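Local coordinates for probable leucine/isoleucine/valine-binding protein (Rhodopirellula baltica, PDB 4KV7) that probably binds branched-chain amino acids or related small ligands as the periplasmic solute receptor of an ABC transporter, at residues L336-F339 with A345-T348; V314-S319 with A330-Q335. The protein carries 1 engineered substitution. All coordinates share one frame; numbering follows the deposited sequence.

Contact 1. Residues L336-F339 with A345-T348; sequences LGQF and APLT
Phe339 and Leu347 face each other as an antiparallel hydrogen-bonded pair, each residue both donor and acceptor. Phe339 N gives its hydrogen to Leu347 O at 2.8 Å, nearly straight (N-H...O 166°), and Leu347 N returns one to Phe339 O at 2.8 Å. Both carbonyls also take CA-H...O contacts, Leu347 O from Gln338 CA at 3.3 Å and Phe339 O from Pro346 CA. Gly337 O accepts one from Thr348 CA at 3.3 Å and lies in plane at the edge of the Phe339 ring. A short antiparallel ladder results between the chain leaving helix 326-335 and strand 347-349 of the periplasmic-binding-protein fold, and backbone hydrogen bonds also join Gly337 to Leu349 and Thr348 to Ala356. With CG between the backbone N and carbonyl carbon (chi1 66°), Phe339 turns its ring across Leu347, whose CB sits over one face, 3.8 Å from the centroid, in CH-pi contact. Replacing the ring with an alanine methyl is likely to uncover Leu347 CB and CD1 and remove a surface that Lys315 packs on. On the other face the extended Gln338 runs alongside Thr348 and Pro346, while Thr348 OG1 is hydrogen-bonded to Asp353 OD2.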
loop_
_atom_site.group_PDB
_atom_site.type_symbol
_atom_site.label_atom_id
_atom_site.label_comp_id
_atom_site.label_asym_id
_atom_site.label_seq_id
_atom_site.Cartn_x
_atom_site.Cartn_y
_atom_site.Cartn_z
ATOM N N LEU A 336 17.823 8.503 -9.249
ATOM C CA LEU A 336 16.800 9.544 -9.125
ATOM C C LEU A 336 17.186 10.614 -8.095
ATOM O O LEU A 336 16.868 11.798 -8.269
ATOM C CB LEU A 336 15.434 8.941 -8.780
ATOM C CG LEU A 336 14.708 8.213 -9.911
ATOM C CD1 LEU A 336 13.557 7.392 -9.347
ATOM C CD2 LEU A 336 14.199 9.204 -10.940
ATOM N N GLY A 337 17.892 10.208 -7.040
ATOM C CA GLY A 337 18.325 11.152 -6.021
ATOM C C GLY A 337 17.150 11.835 -5.345
ATOM O O GLY A 337 16.125 11.209 -5.079
ATOM N N GLN A 338 17.308 13.119 -5.037
ATOM C CA GLN A 338 16.185 13.902 -4.548
ATOM C C GLN A 338 15.431 14.460 -5.741
ATOM O O GLN A 338 16.009 15.147 -6.587
ATOM C CB GLN A 338 16.632 15.027 -3.613
ATOM C CG GLN A 338 15.448 15.758 -3.001
ATOM C CD GLN A 338 15.859 16.815 -2.005
ATOM O OE1 GLN A 338 16.543 16.528 -1.021
ATOM N NE2 GLN A 338 15.444 18.051 -2.254
ATOM N N PHE A 339 14.145 14.157 -5.824
ATOM C CA PHE A 339 13.369 14.547 -6.992
ATOM C C PHE A 339 11.954 14.956 -6.617
ATOM O O PHE A 339 11.472 14.680 -5.518
ATOM C CB PHE A 339 13.378 13.447 -8.069
ATOM C CG PHE A 339 12.687 12.170 -7.664
ATOM C CD1 PHE A 339 13.310 11.261 -6.816
ATOM C CD2 PHE A 339 11.433 11.858 -8.168
ATOM C CE1 PHE A 339 12.687 10.086 -6.457
ATOM C CE2 PHE A 339 10.805 10.681 -7.813
ATOM C CZ PHE A 339 11.430 9.792 -6.957
ATOM N N ALA A 345 6.169 17.728 -1.739
ATOM C CA ALA A 345 7.413 17.532 -1.004
ATOM C C ALA A 345 8.291 16.544 -1.762
ATOM O O ALA A 345 7.778 15.632 -2.424
ATOM C CB ALA A 345 7.129 17.022 0.398
ATOM N N PRO A 346 9.621 16.718 -1.673
ATOM C CA PRO A 346 10.527 15.886 -2.467
ATOM C C PRO A 346 10.572 14.426 -2.035
ATOM O O PRO A 346 10.360 14.082 -0.872
ATOM C CB PRO A 346 11.894 16.543 -2.241
ATOM C CG PRO A 346 11.766 17.209 -0.922
ATOM C CD PRO A 346 10.356 17.708 -0.866
ATOM N N LEU A 347 10.834 13.575 -3.015
ATOM C CA LEU A 347 11.110 12.164 -2.794
ATOM C C LEU A 347 12.615 11.969 -2.876
ATOM O O LEU A 347 13.306 12.762 -3.506
ATOM C CB LEU A 347 10.415 11.324 -3.865
ATOM C CG LEU A 347 8.895 11.464 -3.911
ATOM C CD1 LEU A 347 8.341 10.572 -5.002
ATOM C CD2 LEU A 347 8.293 11.088 -2.578
ATOM N N THR A 348 13.128 10.922 -2.238
ATOM C CA THR A 348 14.559 10.656 -2.252
ATOM C C THR A 348 14.827 9.169 -2.429
ATOM O O THR A 348 14.312 8.337 -1.665
ATOM C CB THR A 348 15.230 11.120 -0.946
ATOM O OG1 THR A 348 14.511 10.588 0.174
ATOM C CG2 THR A 348 15.236 12.630 -0.854
#

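Contact 2. Residues V314-S319 with A330-Q335; sequences VKAVTS and AAALEQ
Ala316 and Ala332 are the nearest CA pair between 314-319 and 330-335 (5.1 Å); the axes of these short segments pass 8.4 Å apart at 108°. Small side chains permit this approach: Ala332 CB reaches 3.4 Å from Ala316 O, and Ala316 CB meets Ala332 CB and the CD2 branch of Leu333. Leu333 can be followed outward. Its CB leaves the helix pointing away from the partner, but CG, anti to the carbonyl carbon (chi1 -74°), swings back to 4.1 Å from Ala316 CB, and CD2 closes to 3.7 Å from that same methyl. No direct hydrogen bond links the segments. The polar bridge is a water that donates to both Ser319 OG and Ala332 O, the latter at 2.6 Å. Ser319 OG donates to Ala316 O at 2.7 Å, a carbonyl that also accepts from Ser319 N; the hydroxyl thereby links its own helical turn to the water. Ala332 CB also packs against Ser319 OG, at 3.7 Å. Helix 301-319 and helix 326-335 form a steeply crossed pair joined by a short connection, from which Ile320 packs on Ala332, and the chain continues from the second helix toward strand 347-349.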
loop_
_atom_site.group_PDB
_atom_site.type_symbol
_atom_site.label_atom_id
_atom_site.label_comp_id
_atom_site.label_asym_id
_atom_site.label_seq_id
_atom_site.Cartn_x
_atom_site.Cartn_y
_atom_site.Cartn_z
ATOM N N VAL A 314 8.587 5.281 -14.966
ATOM C CA VAL A 314 8.783 5.920 -16.263
ATOM C C VAL A 314 9.870 6.990 -16.199
ATOM O O VAL A 314 10.722 7.061 -17.085
ATOM C CB VAL A 314 7.447 6.485 -16.812
ATOM C CG1 VAL A 314 7.687 7.414 -17.993
ATOM C CG2 VAL A 314 6.500 5.339 -17.191
ATOM N N LYS A 315 9.852 7.808 -15.152
ATOM C CA LYS A 315 10.904 8.798 -14.953
ATOM C C LYS A 315 12.287 8.141 -14.929
ATOM O O LYS A 315 13.217 8.604 -15.597
ATOM C CB LYS A 315 10.652 9.585 -13.663
ATOM C CG LYS A 315 11.663 10.699 -13.388
ATOM C CD LYS A 315 11.249 11.516 -12.165
ATOM C CE LYS A 315 12.215 12.649 -11.859
ATOM N NZ LYS A 315 12.058 13.773 -12.830
ATOM N N ALA A 316 12.425 7.048 -14.188
ATOM C CA ALA A 316 13.697 6.333 -14.151
ATOM C C ALA A 316 14.076 5.793 -15.530
ATOM O O ALA A 316 15.214 5.944 -15.971
ATOM C CB ALA A 316 13.656 5.203 -13.122
ATOM N N VAL A 317 13.131 5.161 -16.214
ATOM C CA VAL A 317 13.426 4.597 -17.530
ATOM C C VAL A 317 13.856 5.680 -18.527
ATOM O O VAL A 317 14.790 5.477 -19.307
ATOM C CB VAL A 317 12.242 3.768 -18.072
ATOM C CG1 VAL A 317 12.494 3.344 -19.511
ATOM C CG2 VAL A 317 12.010 2.549 -17.186
ATOM N N THR A 318 13.212 6.846 -18.466
ATOM C CA THR A 318 13.530 7.962 -19.363
ATOM C C THR A 318 14.990 8.395 -19.240
ATOM O O THR A 318 15.606 8.854 -20.209
ATOM C CB THR A 318 12.615 9.183 -19.080
ATOM O OG1 THR A 318 11.249 8.820 -19.307
ATOM C CG2 THR A 318 12.961 10.360 -19.976
ATOM N N SER A 319 15.549 8.233 -18.046
ATOM C CA SER A 319 16.906 8.681 -17.764
ATOM C C SER A 319 17.979 7.744 -18.294
ATOM O O SER A 319 19.149 8.111 -18.346
ATOM C CB SER A 319 17.106 8.857 -16.259
ATOM O OG SER A 319 17.267 7.608 -15.610
ATOM N N ALA A 330 17.555 -0.833 -12.156
ATOM C CA ALA A 330 17.944 -0.742 -10.754
ATOM C C ALA A 330 18.824 0.495 -10.543
ATOM O O ALA A 330 18.615 1.267 -9.607
ATOM C CB ALA A 330 18.668 -2.007 -10.324
ATOM N N ALA A 331 19.792 0.694 -11.432
ATOM C CA ALA A 331 20.686 1.843 -11.336
ATOM C C ALA A 331 19.926 3.153 -11.530
ATOM O O ALA A 331 20.163 4.125 -10.816
ATOM C CB ALA A 331 21.825 1.725 -12.343
ATOM N N ALA A 332 19.006 3.184 -12.490
ATOM C CA ALA A 332 18.274 4.412 -12.781
ATOM C C ALA A 332 17.375 4.833 -11.619
ATOM O O ALA A 332 17.208 6.022 -11.353
ATOM C CB ALA A 332 17.463 4.261 -14.051
ATOM N N LEU A 333 16.773 3.863 -10.946
ATOM C CA LEU A 333 15.965 4.162 -9.774
ATOM C C LEU A 333 16.832 4.803 -8.686
ATOM O O LEU A 333 16.429 5.792 -8.071
ATOM C CB LEU A 333 15.269 2.900 -9.265
ATOM C CG LEU A 333 14.093 2.417 -10.117
ATOM C CD1 LEU A 333 13.712 0.989 -9.750
ATOM C CD2 LEU A 333 12.896 3.355 -9.975
ATOM N N GLU A 334 18.028 4.263 -8.475
ATOM C CA GLU A 334 18.936 4.810 -7.470
ATOM C C GLU A 334 19.503 6.171 -7.873
ATOM O O GLU A 334 19.869 6.976 -7.014
ATOM C CB GLU A 334 20.054 3.813 -7.164
ATOM C CG GLU A 334 19.523 2.551 -6.500
ATOM C CD GLU A 334 20.600 1.556 -6.124
ATOM O OE1 GLU A 334 21.741 1.685 -6.612
ATOM O OE2 GLU A 334 20.295 0.638 -5.334
ATOM N N GLN A 335 19.564 6.429 -9.175
ATOM C CA GLN A 335 20.089 7.685 -9.691
ATOM C C GLN A 335 19.070 8.821 -9.592
ATOM O O GLN A 335 19.413 9.980 -9.816
ATOM C CB GLN A 335 20.531 7.496 -11.147
ATOM C CG GLN A 335 21.357 8.628 -11.729
HETATM O O HOH W 1 17.309 8.167 -12.857
#

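The two contacts follow one another along the chain: contact 2 pairs helix 301-319 with helix 326-335, and contact 1 comes next, running from Leu336 in the loop after that second helix to strand 347-349. Their centres lie 12 Å apart, on the same side of the chain's centre, and all four segments belong to the periplasmic-binding-protein fold. They also touch, through Lys315: its CG lies 3.8 Å from Leu336 CD2 and its CE 3.9 Å from Phe339 CD2. Helix 301-319 thus packs against both the crossing helix and the ladder that follows it, since Ile312 also meets Leu336 and Leu347, making helices and ladder one continuous packed region.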